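Local coordinates for protein putative phosphohydrolase (Shewanella amazonensis, PDB 3M1T) that is a putative phosphohydrolase of the HDOD family, probably working in signal transduction, with a substrate that is not known, at residues A[115-120]-A[216-221]; A[222-227]-A[237-242]; A[109-114]-A[134-139]. One frame throughout, in Å; residues are numbered along the deposited sequence. Where two conformers were deposited one is given.

The three contacts tie together an all-helical HDOD protein. Helix 103-124 serves contacts 1 and 3, and helix 213-227 serves contacts 1 and 2. The centres of contacts 1 and 3 are about 9 Å apart. They meet where Leu218 CD2 lies 3.6 Å from His138 CB. Contact 3 is central and holds His138-Ser139, probably the counterpart of the His-Asp pair of metal-dependent HD hydrolases. Contact 2 is farther out, with its centre about 16 Å from that of contact 3. Contact 1 lies between, its centre about 10 Å from that of contact 2. Ile116 CD1 of contact 1 touches Ile224 CG2 of contact 2 at 3.7 Å.

Contact 1: residues A[115-120]-A[216-221]; sequences IICQEL and GMLAMA
Ala221 points its methyl group between Ile116 and Cys117, in the buried centre of a crossing of two helices of the all-helical HDOD fold. Helix 103-124 supplies 115-120 and helix 213-227 supplies 216-221. The two segments run at 127° to each other, and their axes come within 9.0 Å. Val113, Ile116, Cys117 and Leu120 surround Ala221 CB in a knobs-into-holes fashion. Its nearest neighbour here is Cys117 SG, at 3.5 Å. The CG2 branch of Ile116 reaches the same methyl at 3.6 Å from one flank. The CG1 branch carries CD1 past the carbonyl end of Ala221. Cys117 SG also meets Leu218, whose CB points away from helix 103-124. The Leu218 CD2 methyl comes back to lie 3.8 Å from Cys117 SG.

Leu120 forms the other end of the contact. Its CG is anti to the carbonyl carbon (chi1 -57°). This sends CD1 over the backbone turn between Met217 and Ala221. Leu120 CD1 lies 3.7 Å from Met217 O and 3.9 Å from Met220 CG. The chains of Leu120 and Met220 cross obliquely. Met220 then runs on, extended, to touch Leu256.

Met217 and Met220 are both selenomethionine. Met217 lays CG against Leu120 CB. Beyond helix 103-124 it also packs on Ala131 of helix 128-137. The Met217 chain bends at its last torsion (chi3 -110°), and Met217 SE stands 3.8 Å from the carbonyl oxygen Cys117 O.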
loop_
_atom_site.group_PDB
_atom_site.type_symbol
_atom_site.label_atom_id
_atom_site.label_comp_id
_atom_site.label_asym_id
_atom_site.label_seq_id
_atom_site.Cartn_x
_atom_site.Cartn_y
_atom_site.Cartn_z
ATOM N N ILE A 115 -7.207 -1.824 -3.237
ATOM C CA ILE A 115 -8.556 -1.758 -3.817
ATOM C C ILE A 115 -9.645 -1.681 -2.747
ATOM O O ILE A 115 -10.626 -0.891 -2.843
ATOM C CB ILE A 115 -8.784 -2.975 -4.784
ATOM C CG1 ILE A 115 -7.934 -2.824 -6.046
ATOM C CG2 ILE A 115 -10.301 -3.171 -5.065
ATOM C CD1 ILE A 115 -7.875 -4.150 -6.849
ATOM N N ILE A 116 -9.470 -2.490 -1.715
ATOM C CA ILE A 116 -10.379 -2.484 -0.579
ATOM C C ILE A 116 -10.363 -1.125 0.119
ATOM O O ILE A 116 -11.405 -0.515 0.353
ATOM C CB ILE A 116 -10.099 -3.629 0.430
ATOM C CG1 ILE A 116 -10.304 -5.010 -0.207
ATOM C CG2 ILE A 116 -11.009 -3.477 1.702
ATOM C CD1 ILE A 116 -9.583 -6.123 0.558
ATOM N N CYS A 117 -9.162 -0.587 0.385
ATOM C CA CYS A 117 -9.089 0.721 1.026
ATOM C C CYS A 117 -9.819 1.830 0.221
ATOM O O CYS A 117 -10.471 2.703 0.761
ATOM C CB CYS A 117 -7.622 1.137 1.170
ATOM S SG CYS A 117 -6.716 0.287 2.456
ATOM N N GLN A 118 -9.639 1.821 -1.086
ATOM C CA GLN A 118 -10.285 2.780 -1.953
ATOM C C GLN A 118 -11.813 2.782 -1.799
ATOM O O GLN A 118 -12.451 3.841 -1.811
ATOM C CB GLN A 118 -9.887 2.479 -3.402
ATOM C CG GLN A 118 -10.206 3.571 -4.378
ATOM C CD GLN A 118 -9.608 3.307 -5.755
ATOM O OE1 GLN A 118 -9.853 2.258 -6.360
ATOM N NE2 GLN A 118 -8.816 4.267 -6.257
ATOM N N GLU A 119 -12.394 1.586 -1.696
ATOM C CA GLU A 119 -13.820 1.420 -1.481
ATOM C C GLU A 119 -14.225 1.936 -0.094
ATOM O O GLU A 119 -15.242 2.601 0.060
ATOM C CB GLU A 119 -14.195 -0.060 -1.585
ATOM C CG GLU A 119 -15.665 -0.353 -1.313
ATOM C CD GLU A 119 -16.639 0.374 -2.239
ATOM O OE1 GLU A 119 -16.266 0.661 -3.413
ATOM O OE2 GLU A 119 -17.792 0.592 -1.799
ATOM N N LEU A 120 -13.423 1.614 0.913
ATOM C CA LEU A 120 -13.708 2.136 2.259
ATOM C C LEU A 120 -13.711 3.667 2.266
ATOM O O LEU A 120 -14.559 4.287 2.902
ATOM C CB LEU A 120 -12.703 1.604 3.290
ATOM C CG LEU A 120 -12.593 0.097 3.415
ATOM C CD1 LEU A 120 -11.556 -0.336 4.456
ATOM C CD2 LEU A 120 -13.955 -0.568 3.703
ATOM N N GLY A 216 -6.978 3.098 10.069
ATOM C CA GLY A 216 -8.176 2.261 10.318
ATOM C C GLY A 216 -8.554 1.505 9.065
ATOM O O GLY A 216 -8.896 0.304 9.111
HETATM N N MSE A 217 -8.536 2.208 7.935
HETATM C CA MSE A 217 -8.813 1.552 6.628
HETATM C C MSE A 217 -7.827 0.440 6.364
HETATM O O MSE A 217 -8.205 -0.669 5.894
HETATM C CB MSE A 217 -8.768 2.558 5.457
HETATM C CG MSE A 217 -9.962 3.512 5.409
HETATM SE SE MSE A 217 -9.847 4.716 3.961
HETATM C CE MSE A 217 -9.504 6.381 4.890
ATOM N N LEU A 218 -6.516 0.705 6.559
ATOM C CA LEU A 218 -5.523 -0.325 6.358
ATOM C C LEU A 218 -5.798 -1.529 7.248
ATOM O O LEU A 218 -5.768 -2.696 6.793
ATOM C CB LEU A 218 -4.081 0.138 6.578
ATOM C CG LEU A 218 -3.441 0.960 5.502
ATOM C CD1 LEU A 218 -2.059 1.380 6.062
ATOM C CD2 LEU A 218 -3.357 0.171 4.170
ATOM N N ALA A 219 -6.075 -1.265 8.511
ATOM C CA ALA A 219 -6.307 -2.383 9.455
ATOM C C ALA A 219 -7.459 -3.278 8.972
ATOM O O ALA A 219 -7.348 -4.525 8.954
ATOM C CB ALA A 219 -6.570 -1.848 10.835
HETATM N N MSE A 220 -8.543 -2.633 8.574
HETATM C CA MSE A 220 -9.738 -3.315 8.097
HETATM C C MSE A 220 -9.472 -4.077 6.797
HETATM O O MSE A 220 -9.744 -5.279 6.669
HETATM C CB MSE A 220 -10.880 -2.332 7.959
HETATM C CG MSE A 220 -12.123 -2.946 7.332
HETATM SE SE MSE A 220 -13.683 -1.972 7.929
HETATM C CE MSE A 220 -15.049 -3.277 7.344
ATOM N N ALA A 221 -8.843 -3.384 5.840
ATOM C CA ALA A 221 -8.568 -3.924 4.505
ATOM C C ALA A 221 -7.607 -5.118 4.603
ATOM O O ALA A 221 -7.774 -6.134 3.913
ATOM C CB ALA A 221 -8.007 -2.811 3.596
#

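Contact 2: residues A[222-227]-A[237-242]; sequences KQIAAD and TSWLAQ
The helix segments 222-227 and 237-242 run roughly antiparallel, at 139°, with axes 11.0 Å apart and their closest CA atoms those of Ile224 and Leu240. Trp239 holds CG anti to its own backbone nitrogen (chi1 171°), which extends the indole across to the last turn of the other helix. The benzene end of the ring does the touching. Trp239 CH2 sits 3.6 Å from Ile224 O, which lies in the ring plane at the edge. Gln223 O is near that plane too, by CZ2. The same Trp239 CZ2 rests against Asp227 CB at 4.0 Å. Ile224 offers its CG2 branch to CH2 and keeps its other branch for Leu240.

The pair forms a helical hairpin, joined by the loop 228-235, on the outer part of this all-helical protein. Next to the indole contact, the Ile224 CD1 tip meets Leu240 CD2 at 3.5 Å. These two chains cross at about a right angle. Leu260 of helix 256-263 touches both. Trp228 and Ile231, from the connecting loop, also pack on Trp239.

The pyrrole end of the indole is bridged by a water. The water lies in the ring plane and accepts the N-H of Trp239 NE1 at 2.8 Å. It accepts a second hydrogen bond from Gln223 NE2, at 3.0 Å. It donates to Asp227 OD2, at 2.7 Å. One water thus links three side chains and probably helps to fix the rotation of the indole. Asp227 OD1 makes a salt bridge with Lys230.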
loop_
_atom_site.group_PDB
_atom_site.type_symbol
_atom_site.label_atom_id
_atom_site.label_comp_id
_atom_site.label_asym_id
_atom_site.label_seq_id
_atom_site.Cartn_x
_atom_site.Cartn_y
_atom_site.Cartn_z
ATOM N N LYS A 222 -6.591 -5.014 5.471
ATOM C CA LYS A 222 -5.653 -6.117 5.658
ATOM C C LYS A 222 -6.308 -7.394 6.176
ATOM O O LYS A 222 -5.970 -8.480 5.741
ATOM C CB LYS A 222 -4.522 -5.721 6.601
ATOM C CG LYS A 222 -3.555 -4.728 6.009
ATOM C CD LYS A 222 -2.572 -4.255 7.048
ATOM C CE LYS A 222 -1.588 -5.338 7.492
ATOM N NZ LYS A 222 -0.779 -4.906 8.671
ATOM N N GLN A 223 -7.194 -7.206 7.141
ATOM C CA GLN A 223 -7.923 -8.330 7.746
ATOM C C GLN A 223 -8.856 -8.949 6.733
ATOM O O GLN A 223 -8.937 -10.191 6.641
ATOM C CB GLN A 223 -8.628 -7.881 9.016
ATOM C CG GLN A 223 -9.202 -9.118 9.815
ATOM C CD GLN A 223 -9.584 -8.861 11.241
ATOM O OE1 GLN A 223 -9.267 -7.823 11.818
ATOM N NE2 GLN A 223 -10.344 -9.829 11.849
ATOM N N ILE A 224 -9.506 -8.133 5.914
ATOM C CA ILE A 224 -10.422 -8.619 4.888
ATOM C C ILE A 224 -9.646 -9.442 3.878
ATOM O O ILE A 224 -10.032 -10.560 3.506
ATOM C CB ILE A 224 -11.136 -7.441 4.181
ATOM C CG1 ILE A 224 -12.113 -6.704 5.150
ATOM C CG2 ILE A 224 -11.815 -7.899 2.915
ATOM C CD1 ILE A 224 -12.735 -5.433 4.548
ATOM N N ALA A 225 -8.496 -8.896 3.458
ATOM C CA ALA A 225 -7.684 -9.577 2.452
ATOM C C ALA A 225 -7.155 -10.887 3.013
ATOM O O ALA A 225 -7.123 -11.878 2.296
ATOM C CB ALA A 225 -6.520 -8.688 1.971
ATOM N N ALA A 226 -6.689 -10.861 4.258
ATOM C CA ALA A 226 -6.034 -12.027 4.866
ATOM C C ALA A 226 -6.988 -13.181 5.094
ATOM O O ALA A 226 -6.667 -14.375 4.903
ATOM C CB ALA A 226 -5.389 -11.669 6.160
ATOM N N ASP A 227 -8.175 -12.850 5.563
ATOM C CA ASP A 227 -9.064 -13.887 6.084
ATOM C C ASP A 227 -10.240 -14.172 5.176
ATOM O O ASP A 227 -11.079 -15.025 5.526
ATOM C CB ASP A 227 -9.540 -13.500 7.483
ATOM C CG ASP A 227 -8.448 -13.602 8.527
ATOM O OD1 ASP A 227 -7.395 -14.228 8.252
ATOM O OD2 ASP A 227 -8.626 -13.083 9.628
ATOM N N THR A 237 -21.150 -10.110 6.141
ATOM C CA THR A 237 -21.456 -8.757 6.711
ATOM C C THR A 237 -21.244 -8.744 8.236
ATOM O O THR A 237 -20.785 -7.757 8.761
ATOM C CB THR A 237 -22.881 -8.294 6.393
ATOM O OG1 THR A 237 -22.993 -8.212 4.952
ATOM C CG2 THR A 237 -23.201 -6.928 7.031
ATOM N N SER A 238 -21.571 -9.830 8.939
ATOM C CA SER A 238 -21.337 -9.902 10.376
ATOM C C SER A 238 -19.841 -9.943 10.663
ATOM O O SER A 238 -19.396 -9.425 11.685
ATOM C CB SER A 238 -21.999 -11.101 11.031
ATOM O OG SER A 238 -21.670 -12.341 10.447
ATOM N N TRP A 239 -19.076 -10.576 9.768
ATOM C CA TRP A 239 -17.609 -10.536 9.871
ATOM C C TRP A 239 -17.094 -9.115 9.703
ATOM O O TRP A 239 -16.322 -8.640 10.520
ATOM C CB TRP A 239 -17.056 -11.482 8.797
ATOM C CG TRP A 239 -15.601 -11.473 8.541
ATOM C CD1 TRP A 239 -14.602 -11.707 9.427
ATOM C CD2 TRP A 239 -14.992 -11.272 7.263
ATOM N NE1 TRP A 239 -13.359 -11.634 8.761
ATOM C CE2 TRP A 239 -13.589 -11.370 7.436
ATOM C CE3 TRP A 239 -15.495 -10.994 5.984
ATOM C CZ2 TRP A 239 -12.711 -11.279 6.364
ATOM C CZ3 TRP A 239 -14.614 -10.880 4.916
ATOM C CH2 TRP A 239 -13.236 -10.996 5.118
ATOM N N LEU A 240 -17.560 -8.441 8.666
ATOM C CA LEU A 240 -17.148 -7.078 8.407
ATOM C C LEU A 240 -17.506 -6.173 9.572
ATOM O O LEU A 240 -16.741 -5.298 9.927
ATOM C CB LEU A 240 -17.759 -6.573 7.095
ATOM C CG LEU A 240 -17.243 -7.272 5.827
ATOM C CD1 LEU A 240 -18.103 -6.907 4.623
ATOM C CD2 LEU A 240 -15.761 -6.955 5.548
ATOM N N ALA A 241 -18.700 -6.402 10.154
ATOM C CA ALA A 241 -19.138 -5.619 11.320
ATOM C C ALA A 241 -18.128 -5.735 12.479
ATOM O O ALA A 241 -17.816 -4.745 13.118
ATOM C CB ALA A 241 -20.554 -6.014 11.809
ATOM N N GLN A 242 -17.594 -6.931 12.704
ATOM C CA GLN A 242 -16.646 -7.161 13.793
ATOM C C GLN A 242 -15.342 -6.449 13.474
ATOM O O GLN A 242 -14.689 -5.862 14.346
ATOM C CB GLN A 242 -16.319 -8.671 13.962
ATOM C CG GLN A 242 -17.442 -9.569 14.261
ATOM C CD GLN A 242 -17.001 -11.035 14.262
ATOM O OE1 GLN A 242 -17.241 -11.773 13.301
ATOM N NE2 GLN A 242 -16.348 -11.453 15.346
HETATM O O HOH W 1 -11.097 -12.260 10.318
#

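Contact 3: residues A[109-114]-A[134-139]; sequences NTFEVA and CGILHS
Val113 lays its CG1 methyl over one face of the His138 ring, 3.6 Å above the plane and offset toward the rim. This is a CH-pi contact. The CG1 branch is anti to the backbone nitrogen (chi1 167°), which leaves CG2 to face Ala225 of helix 213-227. The opposite face of the imidazole is covered over its centre by Ser139 CB. The ring is therefore sandwiched. His138 CG takes the crowded position between backbone nitrogen and carbonyl carbon (chi1 86°), turning the ring back toward the backbone of Gly135. There His138 ND1 donates a nearly straight hydrogen bond of 2.7 Å to Gly135 O, at 175°. It strikes an oxygen lone pair and lies in the ring plane. His138 N bonds the same oxygen, so Gly135 O is gripped twice.

His138-Ser139 probably stands where metal-dependent HD hydrolases carry the His-Asp pair that gives the HD superfamily its name. Here the ring nitrogens bind Gly135 O and a water and not a metal. The water lies in the ring plane beside His138 NE2 and accepts from Asn109 ND2.

Thr110 packs against the backbone of 135-136, with its OG1 near His138 CE1 and oblique to the ring. The Thr110 CG2 methyl lies 3.4 Å from Gly135 O. Its hydroxyl is joined to a second water at 2.9 Å from Thr110 OG1. That water donates to Ile136 O and accepts from Ser139 N, so it ties helix 103-124 to the backbone of 136-139.

The backbones come closest at Gly135, whose CA is 4.0 Å from Ala114 CA. Gly135 has no side chain to hold them apart. Ala114 CB also touches Ile136 N, at 4.0 Å.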
loop_
_atom_site.group_PDB
_atom_site.type_symbol
_atom_site.label_atom_id
_atom_site.label_comp_id
_atom_site.label_asym_id
_atom_site.label_seq_id
_atom_site.Cartn_x
_atom_site.Cartn_y
_atom_site.Cartn_z
ATOM N N ASN A 109 -1.254 -9.102 -3.289
ATOM C CA ASN A 109 -1.900 -8.889 -1.991
ATOM C C ASN A 109 -2.016 -7.409 -1.663
ATOM O O ASN A 109 -3.050 -6.899 -1.193
ATOM C CB ASN A 109 -1.156 -9.592 -0.884
ATOM C CG ASN A 109 -1.681 -9.189 0.469
ATOM O OD1 ASN A 109 -2.778 -9.665 0.886
ATOM N ND2 ASN A 109 -0.985 -8.247 1.145
ATOM N N THR A 110 -0.932 -6.672 -1.949
ATOM C CA THR A 110 -0.929 -5.251 -1.730
ATOM C C THR A 110 -2.003 -4.525 -2.525
ATOM O O THR A 110 -2.674 -3.646 -2.004
ATOM C CB THR A 110 0.498 -4.659 -1.890
ATOM O OG1 THR A 110 1.234 -4.857 -0.667
ATOM C CG2 THR A 110 0.439 -3.191 -2.213
ATOM N N PHE A 111 -2.168 -4.865 -3.797
ATOM C CA PHE A 111 -3.238 -4.280 -4.606
ATOM C C PHE A 111 -4.615 -4.637 -4.082
ATOM O O PHE A 111 -5.503 -3.811 -4.110
ATOM C CB PHE A 111 -3.141 -4.706 -6.079
ATOM C CG PHE A 111 -2.014 -4.067 -6.825
ATOM C CD1 PHE A 111 -1.770 -2.703 -6.707
ATOM C CD2 PHE A 111 -1.188 -4.822 -7.629
ATOM C CE1 PHE A 111 -0.732 -2.124 -7.383
ATOM C CE2 PHE A 111 -0.158 -4.240 -8.304
ATOM C CZ PHE A 111 0.066 -2.901 -8.192
ATOM N N GLU A 112 -4.776 -5.866 -3.612
ATOM C CA GLU A 112 -6.067 -6.295 -3.009
ATOM C C GLU A 112 -6.404 -5.360 -1.860
ATOM O O GLU A 112 -7.507 -4.804 -1.789
ATOM C CB GLU A 112 -6.039 -7.744 -2.488
ATOM C CG GLU A 112 -6.136 -8.849 -3.535
ATOM C CD GLU A 112 -7.497 -8.946 -4.224
ATOM O OE1 GLU A 112 -8.595 -8.927 -3.553
ATOM O OE2 GLU A 112 -7.471 -9.126 -5.466
ATOM N N VAL A 113 -5.415 -5.136 -0.990
ATOM C CA VAL A 113 -5.585 -4.214 0.122
ATOM C C VAL A 113 -5.890 -2.800 -0.384
ATOM O O VAL A 113 -6.795 -2.131 0.113
ATOM C CB VAL A 113 -4.372 -4.237 1.079
ATOM C CG1 VAL A 113 -4.381 -3.050 2.080
ATOM C CG2 VAL A 113 -4.263 -5.602 1.816
ATOM N N ALA A 114 -5.126 -2.324 -1.360
ATOM C CA ALA A 114 -5.352 -0.998 -1.932
ATOM C C ALA A 114 -6.728 -0.810 -2.505
ATOM O O ALA A 114 -7.388 0.213 -2.295
ATOM C CB ALA A 114 -4.249 -0.683 -2.995
ATOM N N CYS A 134 -2.050 4.593 -0.001
ATOM C CA CYS A 134 -1.682 4.092 1.293
ATOM C C CYS A 134 -1.570 2.553 1.252
ATOM O O CYS A 134 -0.616 2.010 1.766
ATOM C CB CYS A 134 -2.701 4.571 2.322
ATOM S SG CYS A 134 -2.107 4.449 4.033
ATOM N N GLY A 135 -2.542 1.887 0.621
ATOM C CA GLY A 135 -2.449 0.475 0.398
ATOM C C GLY A 135 -1.207 0.041 -0.374
ATOM O O GLY A 135 -0.518 -0.911 0.049
ATOM N N ILE A 136 -0.872 0.767 -1.435
ATOM C CA ILE A 136 0.334 0.451 -2.224
ATOM C C ILE A 136 1.563 0.460 -1.361
ATOM O O ILE A 136 2.412 -0.386 -1.510
ATOM C CB ILE A 136 0.517 1.424 -3.392
ATOM C CG1 ILE A 136 -0.604 1.218 -4.381
ATOM C CG2 ILE A 136 1.945 1.304 -4.024
ATOM C CD1 ILE A 136 -0.758 -0.245 -4.923
ATOM N N LEU A 137 1.626 1.391 -0.419
ATOM C CA LEU A 137 2.833 1.612 0.401
ATOM C C LEU A 137 2.870 0.764 1.674
ATOM O O LEU A 137 3.906 0.681 2.333
ATOM C CB LEU A 137 2.908 3.075 0.822
ATOM C CG LEU A 137 3.097 4.070 -0.294
ATOM C CD1 LEU A 137 2.926 5.550 0.210
ATOM C CD2 LEU A 137 4.452 3.845 -1.004
ATOM N N HIS A 138 1.732 0.162 2.044
ATOM C CA HIS A 138 1.613 -0.248 3.443
ATOM C C HIS A 138 2.534 -1.354 3.909
ATOM O O HIS A 138 2.857 -1.430 5.117
ATOM C CB HIS A 138 0.151 -0.656 3.782
ATOM C CG HIS A 138 -0.169 -2.065 3.473
ATOM N ND1 HIS A 138 -0.458 -2.494 2.198
ATOM C CD2 HIS A 138 -0.313 -3.162 4.282
ATOM C CE1 HIS A 138 -0.765 -3.777 2.233
ATOM N NE2 HIS A 138 -0.647 -4.205 3.480
ATOM N N SER A 139 2.928 -2.239 3.001
ATOM C CA SER A 139 3.656 -3.445 3.397
ATOM C C SER A 139 5.119 -3.418 2.999
ATOM O O SER A 139 5.858 -4.392 3.146
ATOM C CB SER A 139 2.971 -4.699 2.804
ATOM O OG SER A 139 3.355 -5.838 3.571
HETATM O O HOH W 2 -1.397 -6.941 3.756
HETATM O O HOH W 3 2.784 -2.633 0.256
#